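PDB 6GNF: glycogen synthase from Cyanobacterium sp. CLg1, which belongs to the bacterial glycogen (starch) synthases, two-domain glycosyltransferases of the GT-B type, and here holds adenosine-5'-diphosphate and a glycan. Local coordinates for residues A[46-51]-A[58-63]; A[102-107]-A[137-142]; A[145-150]-A[165-170]. One frame throughout, in Å; residues are numbered along the deposited sequence.

Contact 1. Residues A[46-51]-A[58-63]; sequences GLPEEL and VCTVAP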
loop_
_atom_site.group_PDB
_atom_site.type_symbol
_atom_site.label_atom_id
_atom_site.label_comp_id
_atom_site.label_asym_id
_atom_site.label_seq_id
_atom_site.Cartn_x
_atom_site.Cartn_y
_atom_site.Cartn_z
ATOM N N GLY A 46 0.779 -0.976 11.645
ATOM C CA GLY A 46 -0.125 -0.231 12.513
ATOM C C GLY A 46 -1.365 -0.949 13.001
ATOM O O GLY A 46 -1.724 -0.854 14.171
ATOM N N LEU A 47 -2.034 -1.655 12.100
ATOM C CA LEU A 47 -3.280 -2.335 12.452
ATOM C C LEU A 47 -3.032 -3.471 13.460
ATOM O O LEU A 47 -3.718 -3.537 14.479
ATOM C CB LEU A 47 -4.024 -2.803 11.189
ATOM C CG LEU A 47 -5.277 -3.670 11.359
ATOM C CD1 LEU A 47 -6.283 -3.043 12.319
ATOM C CD2 LEU A 47 -5.925 -3.934 10.003
ATOM N N PRO A 48 -2.033 -4.336 13.211
ATOM C CA PRO A 48 -1.740 -5.367 14.219
ATOM C C PRO A 48 -1.356 -4.818 15.587
ATOM O O PRO A 48 -1.750 -5.396 16.600
ATOM C CB PRO A 48 -0.570 -6.133 13.594
ATOM C CG PRO A 48 -0.835 -6.020 12.136
ATOM C CD PRO A 48 -1.276 -4.587 11.973
ATOM N N GLU A 49 -0.606 -3.716 15.622
ATOM C CA GLU A 49 -0.240 -3.089 16.893
ATOM C C GLU A 49 -1.467 -2.600 17.649
ATOM O O GLU A 49 -1.546 -2.748 18.859
ATOM C CB GLU A 49 0.773 -1.955 16.690
ATOM C CG GLU A 49 2.182 -2.471 16.424
ATOM C CD GLU A 49 3.232 -1.395 16.184
ATOM O OE1 GLU A 49 4.350 -1.771 15.765
ATOM O OE2 GLU A 49 2.946 -0.191 16.339
ATOM N N GLU A 50 -2.443 -2.057 16.927
ATOM C CA GLU A 50 -3.675 -1.567 17.558
ATOM C C GLU A 50 -4.502 -2.742 18.074
ATOM O O GLU A 50 -5.053 -2.691 19.159
ATOM C CB GLU A 50 -4.493 -0.724 16.573
ATOM C CG GLU A 50 -5.803 -0.177 17.136
ATOM C CD GLU A 50 -5.616 0.807 18.286
ATOM O OE1 GLU A 50 -4.510 1.383 18.409
ATOM O OE2 GLU A 50 -6.577 1.003 19.079
ATOM N N LEU A 51 -4.563 -3.810 17.295
ATOM C CA LEU A 51 -5.292 -5.010 17.709
ATOM C C LEU A 51 -4.692 -5.652 18.954
ATOM O O LEU A 51 -5.426 -6.188 19.781
ATOM C CB LEU A 51 -5.354 -6.014 16.555
ATOM C CG LEU A 51 -6.226 -5.554 15.378
ATOM C CD1 LEU A 51 -5.979 -6.386 14.137
ATOM C CD2 LEU A 51 -7.699 -5.606 15.739
ATOM N N VAL A 58 -1.876 -11.408 18.359
ATOM C CA VAL A 58 -1.620 -11.011 16.980
ATOM C C VAL A 58 -0.182 -11.310 16.583
ATOM O O VAL A 58 0.735 -11.074 17.356
ATOM C CB VAL A 58 -1.857 -9.499 16.805
ATOM C CG1 VAL A 58 -1.838 -9.114 15.342
ATOM C CG2 VAL A 58 -3.184 -9.094 17.437
ATOM N N CYS A 59 0.004 -11.838 15.379
ATOM C CA CYS A 59 1.341 -12.009 14.822
ATOM C C CYS A 59 1.312 -11.675 13.345
ATOM O O CYS A 59 0.248 -11.635 12.734
ATOM C CB CYS A 59 1.864 -13.426 15.032
ATOM S SG CYS A 59 1.030 -14.695 14.052
ATOM N N THR A 60 2.483 -11.382 12.793
ATOM C CA THR A 60 2.635 -11.205 11.359
ATOM C C THR A 60 3.615 -12.261 10.871
ATOM O O THR A 60 4.509 -12.703 11.611
ATOM C CB THR A 60 3.183 -9.817 10.973
ATOM O OG1 THR A 60 4.549 -9.721 11.408
ATOM C CG2 THR A 60 2.324 -8.702 11.584
ATOM N N VAL A 61 3.408 -12.697 9.635
ATOM C CA VAL A 61 4.315 -13.616 8.971
ATOM C C VAL A 61 4.691 -13.020 7.636
ATOM O O VAL A 61 3.807 -12.652 6.852
ATOM C CB VAL A 61 3.658 -14.988 8.708
ATOM C CG1 VAL A 61 4.663 -15.937 8.075
ATOM C CG2 VAL A 61 3.109 -15.574 9.995
ATOM N N ALA A 62 5.996 -12.944 7.374
ATOM C CA ALA A 62 6.482 -12.378 6.126
ATOM C C ALA A 62 7.855 -12.944 5.824
ATOM O O ALA A 62 8.486 -13.537 6.694
ATOM C CB ALA A 62 6.551 -10.872 6.244
ATOM N N PRO A 63 8.344 -12.751 4.593
ATOM C CA PRO A 63 9.670 -13.286 4.261
ATOM C C PRO A 63 10.794 -12.568 4.979
ATOM O O PRO A 63 10.698 -11.371 5.249
ATOM C CB PRO A 63 9.782 -13.042 2.751
ATOM C CG PRO A 63 8.368 -12.931 2.282
ATOM C CD PRO A 63 7.644 -12.246 3.398
#
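Pro48 and Leu51, one helical turn apart, close on Val58 from the helix side, and the two methyls of the valine divide the work. CG1 of Val58 lies against the ring of Pro48, 3.7 Å from its CB. CG2 of Val58 meets Leu51 at CB, 3.9 Å away, so the root of the leucine does the touching rather than its branched end. The torsion of Val58 explains this split: CG1 stands opposite the backbone N (chi1 -170°), and CG2 is left beside that N, facing Leu51. Two residues further along the strand, Thr60 adds a looser touch, its CG2 4.2 Å from Pro48 CG. The two side chains cross there at about a right angle. All four residues are buried and no hydrogen bond joins the segments.

This is the packing of a right-handed beta-alpha-beta unit of a Rossmann-like domain. Strand 23-27, helix 39-54 and strand 57-63 follow one another, and helix and second strand run nearly antiparallel, at 158°, with short-segment axes 8.4 Å apart.

In the second shell, Phe26 of strand 23-27 touches both Pro48 and Leu51. The hydroxyl of Thr60 is hydrogen-bonded to His101 ND1, which leaves the methyl for the proline. Leu51 also meets Val533 of helix 526-540. Glu49, which points away from the strand, forms a salt bridge with Lys306.

Contact 2. Residues A[102-107]-A[137-142]; sequences IWVDHH and AMLSQA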
loop_
_atom_site.group_PDB
_atom_site.type_symbol
_atom_site.label_atom_id
_atom_site.label_comp_id
_atom_site.label_asym_id
_atom_site.label_seq_id
_atom_site.Cartn_x
_atom_site.Cartn_y
_atom_site.Cartn_z
ATOM N N ILE A 102 7.022 -12.978 12.731
ATOM C CA ILE A 102 7.652 -14.214 12.328
ATOM C C ILE A 102 8.178 -14.016 10.918
ATOM O O ILE A 102 7.460 -13.540 10.032
ATOM C CB ILE A 102 6.643 -15.378 12.320
ATOM C CG1 ILE A 102 5.852 -15.438 13.638
ATOM C CG2 ILE A 102 7.346 -16.693 12.021
ATOM C CD1 ILE A 102 6.709 -15.489 14.864
ATOM N N TRP A 103 9.423 -14.411 10.699
ATOM C CA TRP A 103 10.067 -14.221 9.413
ATOM C C TRP A 103 10.463 -15.558 8.819
ATOM O O TRP A 103 11.174 -16.351 9.436
ATOM C CB TRP A 103 11.314 -13.375 9.583
ATOM C CG TRP A 103 11.097 -12.137 10.376
ATOM C CD1 TRP A 103 11.516 -11.905 11.644
ATOM C CD2 TRP A 103 10.412 -10.951 9.953
ATOM N NE1 TRP A 103 11.148 -10.645 12.042
ATOM C CE2 TRP A 103 10.483 -10.033 11.020
ATOM C CE3 TRP A 103 9.773 -10.568 8.774
ATOM C CZ2 TRP A 103 9.918 -8.769 10.958
ATOM C CZ3 TRP A 103 9.204 -9.292 8.706
ATOM C CH2 TRP A 103 9.278 -8.411 9.793
ATOM N N VAL A 104 10.008 -15.797 7.597
ATOM C CA VAL A 104 10.263 -17.043 6.908
ATOM C C VAL A 104 11.604 -16.946 6.201
ATOM O O VAL A 104 11.779 -16.133 5.300
ATOM C CB VAL A 104 9.150 -17.338 5.889
ATOM C CG1 VAL A 104 9.377 -18.687 5.225
ATOM C CG2 VAL A 104 7.793 -17.303 6.571
ATOM N N ASP A 105 12.538 -17.808 6.585
ATOM C CA ASP A 105 13.897 -17.737 6.083
ATOM C C ASP A 105 14.173 -18.805 5.025
ATOM O O ASP A 105 13.955 -19.994 5.239
ATOM C CB ASP A 105 14.890 -17.896 7.223
ATOM C CG ASP A 105 16.340 -17.848 6.751
ATOM O OD1 ASP A 105 16.828 -16.801 6.268
ATOM O OD2 ASP A 105 17.017 -18.901 6.865
ATOM N N HIS A 106 14.690 -18.363 3.881
ATOM C CA HIS A 106 15.081 -19.246 2.790
ATOM C C HIS A 106 16.022 -18.491 1.864
ATOM O O HIS A 106 15.905 -17.281 1.715
ATOM C CB HIS A 106 13.857 -19.705 2.001
ATOM C CG HIS A 106 14.107 -20.905 1.149
ATOM N ND1 HIS A 106 14.706 -20.835 -0.090
ATOM C CD2 HIS A 106 13.850 -22.216 1.366
ATOM C CE1 HIS A 106 14.815 -22.047 -0.600
ATOM N NE2 HIS A 106 14.301 -22.906 0.263
ATOM N N HIS A 107 16.918 -19.222 1.214
ATOM C CA HIS A 107 17.886 -18.644 0.289
ATOM C C HIS A 107 17.231 -17.715 -0.761
ATOM O O HIS A 107 17.776 -16.675 -1.069
ATOM C CB HIS A 107 18.736 -19.782 -0.335
ATOM C CG HIS A 107 19.466 -19.409 -1.583
ATOM N ND1 HIS A 107 20.730 -18.849 -1.555
ATOM C CD2 HIS A 107 19.166 -19.593 -2.892
ATOM C CE1 HIS A 107 21.157 -18.663 -2.791
ATOM N NE2 HIS A 107 20.225 -19.100 -3.621
ATOM N N ALA A 137 3.981 -18.670 -3.396
ATOM C CA ALA A 137 3.316 -19.914 -3.017
ATOM C C ALA A 137 3.995 -20.515 -1.774
ATOM O O ALA A 137 3.325 -21.024 -0.873
ATOM C CB ALA A 137 3.334 -20.912 -4.160
ATOM N N MET A 138 5.321 -20.475 -1.737
ATOM C CA MET A 138 6.052 -21.000 -0.583
ATOM C C MET A 138 5.770 -20.197 0.694
ATOM O O MET A 138 5.723 -20.760 1.794
ATOM C CB MET A 138 7.551 -21.034 -0.865
ATOM C CG MET A 138 8.366 -21.697 0.251
ATOM S SD MET A 138 10.089 -21.966 -0.188
ATOM C CE MET A 138 10.684 -20.282 -0.073
ATOM N N LEU A 139 5.624 -18.882 0.559
ATOM C CA LEU A 139 5.258 -18.045 1.700
ATOM C C LEU A 139 3.921 -18.457 2.306
ATOM O O LEU A 139 3.804 -18.540 3.525
ATOM C CB LEU A 139 5.207 -16.566 1.297
ATOM C CG LEU A 139 4.680 -15.585 2.345
ATOM C CD1 LEU A 139 5.498 -15.650 3.621
ATOM C CD2 LEU A 139 4.684 -14.166 1.790
ATOM N N SER A 140 2.924 -18.717 1.456
ATOM C CA SER A 140 1.590 -19.089 1.933
ATOM C C SER A 140 1.614 -20.424 2.670
ATOM O O SER A 140 0.965 -20.574 3.689
ATOM C CB SER A 140 0.598 -19.130 0.776
ATOM O OG SER A 140 0.507 -17.836 0.208
ATOM N N GLN A 141 2.360 -21.387 2.141
ATOM C CA GLN A 141 2.537 -22.679 2.800
ATOM C C GLN A 141 3.257 -22.545 4.128
ATOM O O GLN A 141 2.905 -23.208 5.098
ATOM C CB GLN A 141 3.352 -23.633 1.924
ATOM C CG GLN A 141 2.668 -24.044 0.639
ATOM C CD GLN A 141 3.604 -24.788 -0.288
ATOM O OE1 GLN A 141 4.390 -25.635 0.144
ATOM N NE2 GLN A 141 3.537 -24.472 -1.569
ATOM N N ALA A 142 4.316 -21.744 4.151
ATOM C CA ALA A 142 5.111 -21.594 5.363
ATOM C C ALA A 142 4.324 -20.916 6.478
ATOM O O ALA A 142 4.540 -21.245 7.649
ATOM C CB ALA A 142 6.385 -20.813 5.070
#
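Met138 reaches from helix 132-144 to the ring of His106, just past the end of strand 99-105. From CB its chain runs out extended, with CG opposite the backbone N (chi1 -175°) and the next torsion also straight. At SD it comes over the imidazole face, 4.3 Å from the ring centroid of His106 and 19° off the ring normal, a Met-aromatic contact. The chain then bends (chi3 74°), and this turn keeps the terminal methyl over the same ring. CE makes a CH-pi contact, 4.0 Å from the His106 centroid. It is offset toward the rim, nearest to CG at 3.7 Å, and also lies against the CB of His106. The two side chains cross at about a right angle.

The ring is held by both nitrogens: ND1 caps the backbone N of Val108, with His106 at the N-cap of helix 107-110, and NE2 is hydrogen-bonded to Thr87 OG1.

Val104 makes the apolar half of the contact. Its CG1 sits 3.7 Å from Ala142 CB, and its CG2 meets Leu139 CD1 at 4.1 Å. The CA atoms of Val104 and Ala142 are the nearest pair across the segments, 7.0 Å apart.

Helix 132-144 thus packs on strand 99-105, which lies between strands 85-96 and 57-63 of the mixed sheet. Tyr109 of helix 107-110 touches Val104, Met138 and Leu139, and Tyr180 of helix 177-186 lies against Ala137, Ser140 and Gln141.

Contact 3. Residues A[145-150]-A[165-170]; sequences AVPLLV and TIFVCN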
loop_
_atom_site.group_PDB
_atom_site.type_symbol
_atom_site.label_atom_id
_atom_site.label_comp_id
_atom_site.label_asym_id
_atom_site.label_seq_id
_atom_site.Cartn_x
_atom_site.Cartn_y
_atom_site.Cartn_z
ATOM N N ALA A 145 1.864 -23.008 8.893
ATOM C CA ALA A 145 2.446 -23.786 9.982
ATOM C C ALA A 145 2.742 -22.950 11.223
ATOM O O ALA A 145 2.921 -23.489 12.315
ATOM C CB ALA A 145 3.710 -24.493 9.504
ATOM N N VAL A 146 2.761 -21.631 11.081
ATOM C CA VAL A 146 3.234 -20.768 12.169
ATOM C C VAL A 146 2.356 -20.848 13.424
ATOM O O VAL A 146 2.910 -20.960 14.533
ATOM C CB VAL A 146 3.437 -19.313 11.699
ATOM C CG1 VAL A 146 3.575 -18.355 12.876
ATOM C CG2 VAL A 146 4.671 -19.230 10.815
ATOM N N PRO A 147 1.018 -20.784 13.266
ATOM C CA PRO A 147 0.172 -20.934 14.453
ATOM C C PRO A 147 0.308 -22.284 15.169
ATOM O O PRO A 147 -0.012 -22.371 16.356
ATOM C CB PRO A 147 -1.244 -20.760 13.903
ATOM C CG PRO A 147 -1.059 -19.894 12.701
ATOM C CD PRO A 147 0.222 -20.403 12.090
ATOM N N LEU A 148 0.826 -23.302 14.489
ATOM C CA LEU A 148 0.971 -24.623 15.098
ATOM C C LEU A 148 2.337 -24.834 15.746
ATOM O O LEU A 148 2.457 -25.639 16.665
ATOM C CB LEU A 148 0.738 -25.715 14.053
ATOM C CG LEU A 148 -0.573 -25.643 13.263
ATOM C CD1 LEU A 148 -0.588 -26.713 12.177
ATOM C CD2 LEU A 148 -1.769 -25.801 14.181
ATOM N N LEU A 149 3.355 -24.099 15.292
ATOM C CA LEU A 149 4.751 -24.416 15.621
ATOM C C LEU A 149 5.490 -23.380 16.451
ATOM O O LEU A 149 6.293 -23.733 17.324
ATOM C CB LEU A 149 5.544 -24.623 14.327
ATOM C CG LEU A 149 5.313 -25.870 13.482
ATOM C CD1 LEU A 149 6.197 -25.856 12.241
ATOM C CD2 LEU A 149 5.479 -27.152 14.276
ATOM N N VAL A 150 5.221 -22.105 16.210
ATOM C CA VAL A 150 6.067 -21.041 16.754
ATOM C C VAL A 150 5.528 -20.483 18.082
ATOM O O VAL A 150 4.488 -19.827 18.109
ATOM C CB VAL A 150 6.226 -19.894 15.733
ATOM C CG1 VAL A 150 7.118 -18.796 16.280
ATOM C CG2 VAL A 150 6.806 -20.422 14.421
ATOM N N THR A 165 -7.648 -19.831 14.639
ATOM C CA THR A 165 -6.909 -18.704 14.123
ATOM C C THR A 165 -7.607 -18.102 12.916
ATOM O O THR A 165 -8.176 -18.825 12.114
ATOM C CB THR A 165 -5.492 -19.160 13.738
ATOM O OG1 THR A 165 -4.806 -19.535 14.939
ATOM C CG2 THR A 165 -4.727 -18.052 13.017
ATOM N N ILE A 166 -7.571 -16.775 12.825
ATOM C CA ILE A 166 -8.008 -16.047 11.646
ATOM C C ILE A 166 -6.760 -15.627 10.876
ATOM O O ILE A 166 -5.958 -14.838 11.373
ATOM C CB ILE A 166 -8.817 -14.793 12.030
ATOM C CG1 ILE A 166 -10.098 -15.194 12.765
ATOM C CG2 ILE A 166 -9.176 -13.972 10.796
ATOM C CD1 ILE A 166 -10.813 -14.039 13.425
ATOM N N PHE A 167 -6.612 -16.138 9.658
ATOM C CA PHE A 167 -5.529 -15.727 8.778
ATOM C C PHE A 167 -5.966 -14.514 7.956
ATOM O O PHE A 167 -6.928 -14.595 7.200
ATOM C CB PHE A 167 -5.149 -16.863 7.824
ATOM C CG PHE A 167 -4.471 -18.026 8.495
ATOM C CD1 PHE A 167 -3.105 -18.006 8.738
ATOM C CD2 PHE A 167 -5.194 -19.149 8.873
ATOM C CE1 PHE A 167 -2.478 -19.074 9.353
ATOM C CE2 PHE A 167 -4.576 -20.217 9.485
ATOM C CZ PHE A 167 -3.214 -20.182 9.721
ATOM N N VAL A 168 -5.241 -13.406 8.081
ATOM C CA VAL A 168 -5.477 -12.234 7.238
ATOM C C VAL A 168 -4.441 -12.210 6.116
ATOM O O VAL A 168 -3.244 -11.997 6.347
ATOM C CB VAL A 168 -5.421 -10.928 8.048
ATOM C CG1 VAL A 168 -5.729 -9.733 7.158
ATOM C CG2 VAL A 168 -6.420 -10.969 9.194
ATOM N N CYS A 169 -4.905 -12.512 4.908
ATOM C CA CYS A 169 -4.065 -12.574 3.722
ATOM C C CYS A 169 -4.072 -11.224 3.021
ATOM O O CYS A 169 -5.106 -10.782 2.525
ATOM C CB CYS A 169 -4.606 -13.641 2.778
ATOM S SG CYS A 169 -4.884 -15.214 3.630
ATOM N N ASN A 170 -2.907 -10.590 2.978
ATOM C CA ASN A 170 -2.779 -9.272 2.392
ATOM C C ASN A 170 -2.360 -9.363 0.939
ATOM O O ASN A 170 -1.315 -9.910 0.622
ATOM C CB ASN A 170 -1.779 -8.446 3.198
ATOM C CG ASN A 170 -2.306 -8.106 4.568
ATOM O OD1 ASN A 170 -3.022 -7.129 4.747
ATOM N ND2 ASN A 170 -1.973 -8.933 5.555
#
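Pro147 and Phe167 approach each other from opposite directions, the proline from short helix 146-149 and the phenylalanine from strand 166-170. The strand belongs to the mixed sheet of the Rossmann-like N-terminal domain of this GT-B fold, between strands 23-27 and 195-200. The helix follows helix 132-144 in the chain and packs by Pro147 against Thr165 and Phe167.

Phe167 meets the proline with the outer end of its ring. CZ lies 3.7 Å from Pro147 CG, and CE1 is as near to that same atom. Pro147 CG comes in obliquely to the ring. Pro147 CD stands slightly further back, 4.1 Å from Phe167 CE1. With CG of Phe167 opposite the carbonyl carbon and beside the backbone N (chi1 -70°), the outer end of the ring is carried toward the helix.

Thr165, two residues earlier, turns its methyl to the same ring. Its CG2 lies over the centre of the Phe167 ring, 4.1 Å above the plane, so the threonine methyl covers one face while the proline meets the far end. The same methyl is 4.1 Å from Pro147 CG, and the three side chains close on one another. Phe191 makes an edge-to-face contact with Phe167, and Leu177 of helix 177-186 also touches this phenylalanine.

No hydrogen bond links the segments, and the main chain of Pro147 is tied instead to Gly162 in the loop that leads to the strand. The hydroxyl of Thr165 turns to the same residue, OG1 being hydrogen-bonded to Gly162 O, and Thr165 OG1 lies 3.9 Å from Pro147 CB.

All three contacts pack helices on one mixed sheet. Contacts 1 and 2 are joined directly through neighbouring strands 57-63 and 99-105: Thr60 O lies 2.8 Å from Ile102 N, and Ala62 O 2.9 Å from Val104 N, both probable hydrogen bonds. Val146 of contact 3 touches the other two. Its CG1 is 4.0 Å from Val61 CG2 and 3.8 Å from Ile102 CG1. Ile102 CD1 also meets Val150 CG1 at 3.6 Å. The centres of contacts 1 and 3 are about 11 Å apart, those of contacts 2 and 3 about 12 Å. The bound glycan is set back from this packing: the side chains of Pro48 and Leu139 each lie about 11 Å from its AC1 unit.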